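Local coordinates for protein succinate dehydrogenase subunit A (Mycolicibacterium smegmatis, PDB 7D6V) that probably oxidises succinate to fumarate with its bound FAD, as the flavoprotein subunit of a succinate dehydrogenase that passes the electrons on toward quinone, at residues Thr579-Arg584 and Thr596-Gln601; Arg557-Gly562 and Met572-Arg577; Leu467-Phe472 and Gly526-Asn531. All coordinates share one frame; numbering follows the deposited sequence.

Interaction 1 (Thr579-Arg584 and Thr596-Gln601); sequences TLLVCR and TVTPEQ
V582 and P599 cross at about a right angle, with CG2 of the valine 3.4 Å from CG of the proline ring. They meet at the end away from the turn of a two-stranded antiparallel β hairpin, strands 582-585 and 594-597. The valine's first torsion explains the approach: CG1 stands anti to the backbone N (chi1 176°), which leaves CG2 beside that nitrogen and facing the proline. CG1 itself sits 4.0 Å from the plane of the R584 guanidinium, near its rim. L581 extends the other way and its CD1 is shared between two threonine methyls, reaching T596 CG2 at 3.5 Å and T598 CG2 at 3.7 Å. This face, with C583, packs on helix 532-556 through Q556, C549 and K552, whereas L580 and V582 touch E395 of strand 383-395; the hairpin therefore bridges a helix and a strand of the flavoprotein. Farther along, L580 runs perpendicular to the extended Q601 chain, with CG of the leucine 3.7 Å from CG of the glutamine. T579 and T598 instead lie side by side and point the same way. The backbones pair through V597 N, which bonds to V582 O at 2.9 Å (167° at the hydrogen), and again, toward the other end of the contact, through L580 N, which donates to P599 O at 3.2 Å and 155°.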
loop_
_atom_site.group_PDB
_atom_site.type_symbol
_atom_site.label_atom_id
_atom_site.label_comp_id
_atom_site.label_asym_id
_atom_site.label_seq_id
_atom_site.Cartn_x
_atom_site.Cartn_y
_atom_site.Cartn_z
ATOM N N THR A 579 -37.930 14.327 -1.438
ATOM C CA THR A 579 -37.675 14.999 -0.171
ATOM C C THR A 579 -36.254 14.680 0.262
ATOM O O THR A 579 -35.870 13.508 0.303
ATOM C CB THR A 579 -38.671 14.566 0.910
ATOM O OG1 THR A 579 -40.006 14.673 0.403
ATOM C CG2 THR A 579 -38.540 15.449 2.135
ATOM N N LEU A 580 -35.477 15.716 0.580
ATOM C CA LEU A 580 -34.069 15.550 0.919
ATOM C C LEU A 580 -33.765 15.670 2.400
ATOM O O LEU A 580 -32.788 15.075 2.858
ATOM C CB LEU A 580 -33.207 16.564 0.162
ATOM C CG LEU A 580 -33.065 16.304 -1.333
ATOM C CD1 LEU A 580 -32.297 17.430 -1.994
ATOM C CD2 LEU A 580 -32.383 14.969 -1.565
ATOM N N LEU A 581 -34.566 16.418 3.159
ATOM C CA LEU A 581 -34.452 16.460 4.617
ATOM C C LEU A 581 -33.082 17.017 5.037
ATOM O O LEU A 581 -32.199 16.315 5.528
ATOM C CB LEU A 581 -34.734 15.059 5.177
ATOM C CG LEU A 581 -34.778 14.754 6.661
ATOM C CD1 LEU A 581 -35.914 15.555 7.245
ATOM C CD2 LEU A 581 -35.008 13.278 6.878
ATOM N N VAL A 582 -32.928 18.322 4.780
ATOM C CA VAL A 582 -31.662 19.048 4.872
ATOM C C VAL A 582 -31.377 19.490 6.306
ATOM O O VAL A 582 -32.268 19.973 7.009
ATOM C CB VAL A 582 -31.705 20.262 3.926
ATOM C CG1 VAL A 582 -30.458 21.082 4.055
ATOM C CG2 VAL A 582 -31.906 19.814 2.500
ATOM N N CYS A 583 -30.119 19.364 6.733
ATOM C CA CYS A 583 -29.684 19.738 8.076
ATOM C C CYS A 583 -28.965 21.085 8.073
ATOM O O CYS A 583 -28.192 21.384 7.160
ATOM C CB CYS A 583 -28.752 18.673 8.659
ATOM S SG CYS A 583 -29.399 16.993 8.623
ATOM N N ARG A 584 -29.205 21.888 9.114
ATOM C CA ARG A 584 -28.573 23.197 9.240
ATOM C C ARG A 584 -28.295 23.496 10.707
ATOM O O ARG A 584 -28.860 22.872 11.605
ATOM C CB ARG A 584 -29.442 24.308 8.643
ATOM C CG ARG A 584 -29.157 24.621 7.192
ATOM C CD ARG A 584 -30.270 25.459 6.603
ATOM N NE ARG A 584 -30.395 25.276 5.162
ATOM C CZ ARG A 584 -31.533 24.969 4.548
ATOM N NH1 ARG A 584 -32.643 24.807 5.251
ATOM N NH2 ARG A 584 -31.559 24.820 3.233
ATOM N N THR A 596 -33.404 20.084 11.198
ATOM C CA THR A 596 -33.574 19.350 9.954
ATOM C C THR A 596 -34.927 19.701 9.346
ATOM O O THR A 596 -35.954 19.642 10.030
ATOM C CB THR A 596 -33.460 17.844 10.191
ATOM O OG1 THR A 596 -32.334 17.581 11.034
ATOM C CG2 THR A 596 -33.234 17.129 8.886
ATOM N N VAL A 597 -34.920 20.067 8.067
ATOM C CA VAL A 597 -36.095 20.547 7.354
ATOM C C VAL A 597 -36.345 19.598 6.182
ATOM O O VAL A 597 -35.536 18.724 5.886
ATOM C CB VAL A 597 -35.918 22.007 6.879
ATOM C CG1 VAL A 597 -37.244 22.632 6.455
ATOM C CG2 VAL A 597 -35.262 22.841 7.967
ATOM N N THR A 598 -37.490 19.767 5.519
ATOM C CA THR A 598 -37.934 18.872 4.451
ATOM C C THR A 598 -38.199 19.644 3.163
ATOM O O THR A 598 -39.327 20.102 2.928
ATOM C CB THR A 598 -39.185 18.116 4.887
ATOM O OG1 THR A 598 -40.258 19.046 5.073
ATOM C CG2 THR A 598 -38.940 17.394 6.195
ATOM N N PRO A 599 -37.195 19.827 2.308
ATOM C CA PRO A 599 -37.430 20.423 0.989
ATOM C C PRO A 599 -37.694 19.379 -0.088
ATOM O O PRO A 599 -37.364 18.201 0.049
ATOM C CB PRO A 599 -36.114 21.158 0.696
ATOM C CG PRO A 599 -35.119 20.408 1.450
ATOM C CD PRO A 599 -35.783 19.932 2.703
ATOM N N GLU A 600 -38.280 19.846 -1.186
ATOM C CA GLU A 600 -38.583 19.002 -2.332
ATOM C C GLU A 600 -37.443 19.024 -3.341
ATOM O O GLU A 600 -36.737 20.024 -3.491
ATOM C CB GLU A 600 -39.879 19.442 -3.016
ATOM C CG GLU A 600 -41.054 19.590 -2.073
ATOM C CD GLU A 600 -41.386 18.301 -1.351
ATOM O OE1 GLU A 600 -41.822 17.338 -2.014
ATOM O OE2 GLU A 600 -41.206 18.251 -0.117
ATOM N N GLN A 601 -37.273 17.901 -4.032
ATOM C CA GLN A 601 -36.265 17.781 -5.071
ATOM C C GLN A 601 -36.755 18.402 -6.375
ATOM O O GLN A 601 -37.951 18.612 -6.586
ATOM C CB GLN A 601 -35.903 16.315 -5.308
ATOM C CG GLN A 601 -35.368 15.591 -4.093
ATOM C CD GLN A 601 -34.638 14.316 -4.457
ATOM O OE1 GLN A 601 -33.622 14.346 -5.148
ATOM N NE2 GLN A 601 -35.152 13.187 -3.990
#

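Interaction 2 (Arg557-Gly562 and Met572-Arg577); sequences RTESRG and MDANWR
E559 lies against W576 and A574 and meets the 572-577 loop along its length. E559 CB lies 3.8 Å from A574 CB. CG sits over the face of W576, 3.8 Å from the centroid of the five-membered ring and 26° off its normal, a CH-pi contact. The carbon is placed there by a first torsion that sets it between the backbone N and the carbonyl carbon (chi1 61°); a bend at chi2 then turns the carboxylate to within 27° of the indole plane. CD follows, 4.0 Å from W576 CB. At the tip the two oxygens divide their work. OE1 takes a weak bond from D573 N, whose stronger partner is S560 O at 2.8 Å. OE2 pairs with R557 and R561, and R561 extends this salt-bridge network to D573, tying the loop leaving helix 532-556 to the loop that follows strand 565-566. R557 NH1 reaches OE2 at 2.9 Å, in the guanidinium plane and on the anti lone pair, while R561 NE gives the same oxygen a weak bond. R557 NH1 also donates to W576 O at 3.1 Å, with W576 CE3 over one guanidinium face; NE of this arginine forms a salt bridge with E244. D573 OD1 stands 3.0 Å from R561 NH1 but well above the guanidinium plane, a contact of charges without a directed bond. A574 O, at that guanidinium's edge, accepts a weak bond from R561 NH2.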
loop_
_atom_site.group_PDB
_atom_site.type_symbol
_atom_site.label_atom_id
_atom_site.label_comp_id
_atom_site.label_asym_id
_atom_site.label_seq_id
_atom_site.Cartn_x
_atom_site.Cartn_y
_atom_site.Cartn_z
ATOM N N ARG A 557 -36.956 10.686 9.029
ATOM C CA ARG A 557 -37.375 9.938 7.841
ATOM C C ARG A 557 -38.119 8.678 8.268
ATOM O O ARG A 557 -37.512 7.692 8.686
ATOM C CB ARG A 557 -36.180 9.592 6.960
ATOM C CG ARG A 557 -36.575 8.825 5.706
ATOM C CD ARG A 557 -35.462 8.765 4.682
ATOM N NE ARG A 557 -35.232 10.059 4.051
ATOM C CZ ARG A 557 -35.719 10.410 2.867
ATOM N NH1 ARG A 557 -36.470 9.565 2.178
ATOM N NH2 ARG A 557 -35.456 11.609 2.370
ATOM N N THR A 558 -39.443 8.702 8.145
ATOM C CA THR A 558 -40.287 7.582 8.566
ATOM C C THR A 558 -40.659 6.695 7.378
ATOM O O THR A 558 -41.824 6.563 7.005
ATOM C CB THR A 558 -41.532 8.101 9.278
ATOM O OG1 THR A 558 -42.252 8.982 8.407
ATOM C CG2 THR A 558 -41.148 8.848 10.538
ATOM N N GLU A 559 -39.638 6.079 6.789
ATOM C CA GLU A 559 -39.799 5.070 5.747
ATOM C C GLU A 559 -38.437 4.426 5.535
ATOM O O GLU A 559 -37.416 4.928 6.008
ATOM C CB GLU A 559 -40.372 5.671 4.456
ATOM C CG GLU A 559 -39.535 6.753 3.787
ATOM C CD GLU A 559 -38.570 6.215 2.756
ATOM O OE1 GLU A 559 -38.798 5.098 2.258
ATOM O OE2 GLU A 559 -37.590 6.911 2.429
ATOM N N SER A 560 -38.431 3.298 4.832
ATOM C CA SER A 560 -37.215 2.527 4.605
ATOM C C SER A 560 -36.805 2.638 3.145
ATOM O O SER A 560 -37.646 2.525 2.251
ATOM C CB SER A 560 -37.414 1.060 4.987
ATOM O OG SER A 560 -37.676 0.925 6.370
ATOM N N ARG A 561 -35.519 2.875 2.905
ATOM C CA ARG A 561 -35.027 3.009 1.538
ATOM C C ARG A 561 -33.520 2.835 1.547
ATOM O O ARG A 561 -32.815 3.616 2.189
ATOM C CB ARG A 561 -35.413 4.365 0.950
ATOM C CG ARG A 561 -35.185 4.486 -0.542
ATOM C CD ARG A 561 -35.505 5.881 -1.039
ATOM N NE ARG A 561 -36.875 6.270 -0.737
ATOM C CZ ARG A 561 -37.896 6.104 -1.567
ATOM N NH1 ARG A 561 -37.702 5.555 -2.754
ATOM N NH2 ARG A 561 -39.110 6.487 -1.210
ATOM N N GLY A 562 -33.031 1.828 0.841
ATOM C CA GLY A 562 -31.596 1.643 0.706
ATOM C C GLY A 562 -30.936 1.362 2.039
ATOM O O GLY A 562 -31.276 0.403 2.741
ATOM N N MET A 572 -40.730 -0.241 2.576
ATOM C CA MET A 572 -39.764 0.449 1.743
ATOM C C MET A 572 -40.476 1.365 0.763
ATOM O O MET A 572 -41.565 1.051 0.274
ATOM C CB MET A 572 -38.895 -0.555 0.977
ATOM C CG MET A 572 -38.023 -1.444 1.848
ATOM S SD MET A 572 -36.369 -0.774 2.105
ATOM C CE MET A 572 -35.825 -0.517 0.417
ATOM N N ASP A 573 -39.853 2.505 0.483
ATOM C CA ASP A 573 -40.256 3.352 -0.628
ATOM C C ASP A 573 -41.695 3.856 -0.455
ATOM O O ASP A 573 -42.617 3.469 -1.175
ATOM C CB ASP A 573 -40.090 2.590 -1.950
ATOM C CG ASP A 573 -38.668 2.116 -2.174
ATOM O OD1 ASP A 573 -37.735 2.732 -1.629
ATOM O OD2 ASP A 573 -38.484 1.120 -2.900
ATOM N N ALA A 574 -41.867 4.717 0.547
ATOM C CA ALA A 574 -43.039 5.581 0.579
ATOM C C ALA A 574 -42.942 6.587 -0.567
ATOM O O ALA A 574 -42.078 6.479 -1.441
ATOM C CB ALA A 574 -43.152 6.288 1.925
ATOM N N ASN A 575 -43.850 7.566 -0.603
ATOM C CA ASN A 575 -43.695 8.559 -1.661
ATOM C C ASN A 575 -42.341 9.235 -1.466
ATOM O O ASN A 575 -41.444 9.008 -2.278
ATOM C CB ASN A 575 -44.882 9.541 -1.719
ATOM C CG ASN A 575 -44.970 10.476 -0.526
ATOM O OD1 ASN A 575 -44.035 11.215 -0.225
ATOM N ND2 ASN A 575 -46.117 10.467 0.141
ATOM N N TRP A 576 -42.180 10.077 -0.436
ATOM C CA TRP A 576 -40.938 10.283 0.316
ATOM C C TRP A 576 -39.663 10.275 -0.523
ATOM O O TRP A 576 -38.569 10.098 0.019
ATOM C CB TRP A 576 -40.812 9.220 1.413
ATOM C CG TRP A 576 -41.099 9.708 2.814
ATOM C CD1 TRP A 576 -42.112 9.294 3.629
ATOM C CD2 TRP A 576 -40.362 10.687 3.559
ATOM N NE1 TRP A 576 -42.057 9.954 4.828
ATOM C CE2 TRP A 576 -40.991 10.815 4.812
ATOM C CE3 TRP A 576 -39.236 11.467 3.289
ATOM C CZ2 TRP A 576 -40.532 11.693 5.790
ATOM C CZ3 TRP A 576 -38.782 12.337 4.262
ATOM C CH2 TRP A 576 -39.429 12.443 5.496
ATOM N N ARG A 577 -39.779 10.482 -1.830
ATOM C CA ARG A 577 -38.649 10.370 -2.741
ATOM C C ARG A 577 -38.195 11.710 -3.278
ATOM O O ARG A 577 -37.005 11.890 -3.536
ATOM C CB ARG A 577 -39.005 9.444 -3.912
ATOM C CG ARG A 577 -37.836 8.902 -4.699
ATOM C CD ARG A 577 -38.181 8.847 -6.175
ATOM N NE ARG A 577 -38.958 10.010 -6.587
ATOM C CZ ARG A 577 -38.432 11.193 -6.882
ATOM N NH1 ARG A 577 -39.218 12.193 -7.248
ATOM N NH2 ARG A 577 -37.122 11.379 -6.813
#

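Interaction 3 (Leu467-Phe472 and Gly526-Asn531); sequences LVLAPF and GGRVFN
G526 O approaches the ring of F472 obliquely, 3.6 Å from CE2, and starts a run of backbone and side-chain contacts round this phenylalanine, which ends a short 3-10 turn after helix 458-469. With G526 at phi 119° and psi -158°, a side chain there would run into the carbonyl oxygen of the preceding residue. G527 comes closer still: its carbonyl oxygen lies 3.2 Å from F472 CZ, again oblique to the ring. R528 crosses F472 at about a right angle, and its CG comes 3.8 Å from F472 CE1, likewise oblique to the ring. The arginine chain bends at chi3 and carries its guanidinium on to L469, whose CD2 sits over one face, 3.9 Å from NH2; NH1 is held by the backbone oxygen of G195. V529 and F530 turn elsewhere, packing on R99 and A49 of the iron-sulfur subunit. N531 returns to the contact. Its ND2 donates to G527 O at 2.8 Å by a nearly straight bond, near the amide plane. This bond folds the loop back on itself and brings ND2 to the edge of F472, 4.2 Å from CE2. N531 is also the N-cap of helix 532-556, with OD1 weakly bonded to G533 N, and it touches D47 of the iron-sulfur subunit. The loop is thus wedged among helix 458-469, strand 197-200, whose F197 touches L469 and R528, and helix 532-556, whose W534 meets the F472 ring at about 45° and donates through NE1 to V468 O.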
loop_
_atom_site.group_PDB
_atom_site.type_symbol
_atom_site.label_atom_id
_atom_site.label_comp_id
_atom_site.label_asym_id
_atom_site.label_seq_id
_atom_site.Cartn_x
_atom_site.Cartn_y
_atom_site.Cartn_z
ATOM N N LEU A 467 -10.698 28.486 21.061
ATOM C CA LEU A 467 -11.444 27.237 21.008
ATOM C C LEU A 467 -10.511 26.034 20.952
ATOM O O LEU A 467 -10.736 25.037 21.646
ATOM C CB LEU A 467 -12.390 27.250 19.807
ATOM C CG LEU A 467 -13.509 26.210 19.775
ATOM C CD1 LEU A 467 -14.750 26.801 19.131
ATOM C CD2 LEU A 467 -13.067 24.959 19.038
ATOM N N VAL A 468 -9.458 26.102 20.135
ATOM C CA VAL A 468 -8.569 24.948 20.035
ATOM C C VAL A 468 -7.640 24.823 21.236
ATOM O O VAL A 468 -7.117 23.731 21.485
ATOM C CB VAL A 468 -7.731 24.973 18.745
ATOM C CG1 VAL A 468 -8.635 24.975 17.532
ATOM C CG2 VAL A 468 -6.796 26.165 18.728
ATOM N N LEU A 469 -7.417 25.900 21.988
ATOM C CA LEU A 469 -6.595 25.818 23.188
ATOM C C LEU A 469 -7.396 25.522 24.450
ATOM O O LEU A 469 -6.793 25.268 25.497
ATOM C CB LEU A 469 -5.813 27.119 23.383
ATOM C CG LEU A 469 -4.579 27.321 22.505
ATOM C CD1 LEU A 469 -3.770 28.499 23.000
ATOM C CD2 LEU A 469 -3.730 26.067 22.471
ATOM N N ALA A 470 -8.726 25.556 24.376
ATOM C CA ALA A 470 -9.548 25.317 25.560
ATOM C C ALA A 470 -9.299 23.977 26.255
ATOM O O ALA A 470 -9.298 23.957 27.498
ATOM C CB ALA A 470 -11.029 25.464 25.190
ATOM N N PRO A 471 -9.109 22.846 25.562
ATOM C CA PRO A 471 -8.932 21.573 26.281
ATOM C C PRO A 471 -7.677 21.477 27.138
ATOM O O PRO A 471 -7.466 20.431 27.758
ATOM C CB PRO A 471 -8.891 20.531 25.149
ATOM C CG PRO A 471 -8.698 21.301 23.902
ATOM C CD PRO A 471 -9.353 22.609 24.131
ATOM N N PHE A 472 -6.834 22.506 27.209
ATOM C CA PHE A 472 -5.633 22.446 28.031
ATOM C C PHE A 472 -5.813 23.052 29.417
ATOM O O PHE A 472 -4.905 22.934 30.245
ATOM C CB PHE A 472 -4.462 23.139 27.324
ATOM C CG PHE A 472 -3.793 22.289 26.285
ATOM C CD1 PHE A 472 -3.787 22.670 24.955
ATOM C CD2 PHE A 472 -3.165 21.111 26.638
ATOM C CE1 PHE A 472 -3.169 21.890 24.001
ATOM C CE2 PHE A 472 -2.548 20.329 25.687
ATOM C CZ PHE A 472 -2.550 20.719 24.367
ATOM N N GLY A 526 -0.525 17.105 28.797
ATOM C CA GLY A 526 0.651 17.179 27.954
ATOM C C GLY A 526 0.826 18.528 27.288
ATOM O O GLY A 526 0.290 19.534 27.757
ATOM N N GLY A 527 1.576 18.561 26.191
ATOM C CA GLY A 527 1.804 19.802 25.480
ATOM C C GLY A 527 1.178 19.817 24.103
ATOM O O GLY A 527 0.181 19.134 23.860
ATOM N N ARG A 528 1.758 20.589 23.190
ATOM C CA ARG A 528 1.220 20.739 21.847
ATOM C C ARG A 528 2.037 20.012 20.791
ATOM O O ARG A 528 1.688 20.076 19.609
ATOM C CB ARG A 528 1.111 22.225 21.488
ATOM C CG ARG A 528 -0.164 22.876 21.975
ATOM C CD ARG A 528 -0.010 24.374 22.111
ATOM N NE ARG A 528 0.073 25.033 20.812
ATOM C CZ ARG A 528 0.051 26.350 20.643
ATOM N NH1 ARG A 528 0.137 26.867 19.428
ATOM N NH2 ARG A 528 -0.057 27.149 21.692
ATOM N N VAL A 529 3.100 19.313 21.176
ATOM C CA VAL A 529 3.985 18.667 20.214
ATOM C C VAL A 529 3.396 17.296 19.896
ATOM O O VAL A 529 3.562 16.337 20.650
ATOM C CB VAL A 529 5.417 18.573 20.738
ATOM C CG1 VAL A 529 6.287 17.773 19.780
ATOM C CG2 VAL A 529 5.985 19.959 20.948
ATOM N N PHE A 530 2.707 17.226 18.762
ATOM C CA PHE A 530 2.079 16.031 18.190
ATOM C C PHE A 530 1.388 15.217 19.287
ATOM O O PHE A 530 1.775 14.100 19.621
ATOM C CB PHE A 530 3.097 15.191 17.412
ATOM C CG PHE A 530 2.498 13.996 16.722
ATOM C CD1 PHE A 530 1.777 14.180 15.556
ATOM C CD2 PHE A 530 2.609 12.724 17.225
ATOM C CE1 PHE A 530 1.214 13.118 14.897
ATOM C CE2 PHE A 530 2.028 11.657 16.574
ATOM C CZ PHE A 530 1.335 11.857 15.408
ATOM N N ASN A 531 0.375 15.840 19.891
ATOM C CA ASN A 531 -0.346 15.281 21.025
ATOM C C ASN A 531 -1.656 14.667 20.545
ATOM O O ASN A 531 -2.639 15.396 20.344
ATOM C CB ASN A 531 -0.611 16.371 22.066
ATOM C CG ASN A 531 -1.090 15.817 23.386
ATOM O OD1 ASN A 531 -1.470 14.656 23.485
ATOM N ND2 ASN A 531 -1.090 16.658 24.410
#

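Interactions 1 and 2 are neighbours, their centres 14 Å apart, and are directly joined by a probable hydrogen bond from R557 NH2 to T579 O. Both are partly buried and follow the C-terminal end of helix 532-556, but their chemistry differs: a hairpin rests on backbone pairing and apolar branches in interaction 1, whereas two irregular loops in interaction 2 rely on charges and an indole face. Interaction 3 lies at the surface, with centres about 37 Å from interaction 1 and 44 Å from interaction 2, at the opposite, N-terminal end of the same helix. It buries far less area, 199 Å² against 600 and 560 Å², and depends on van der Waals packing round one aromatic ring.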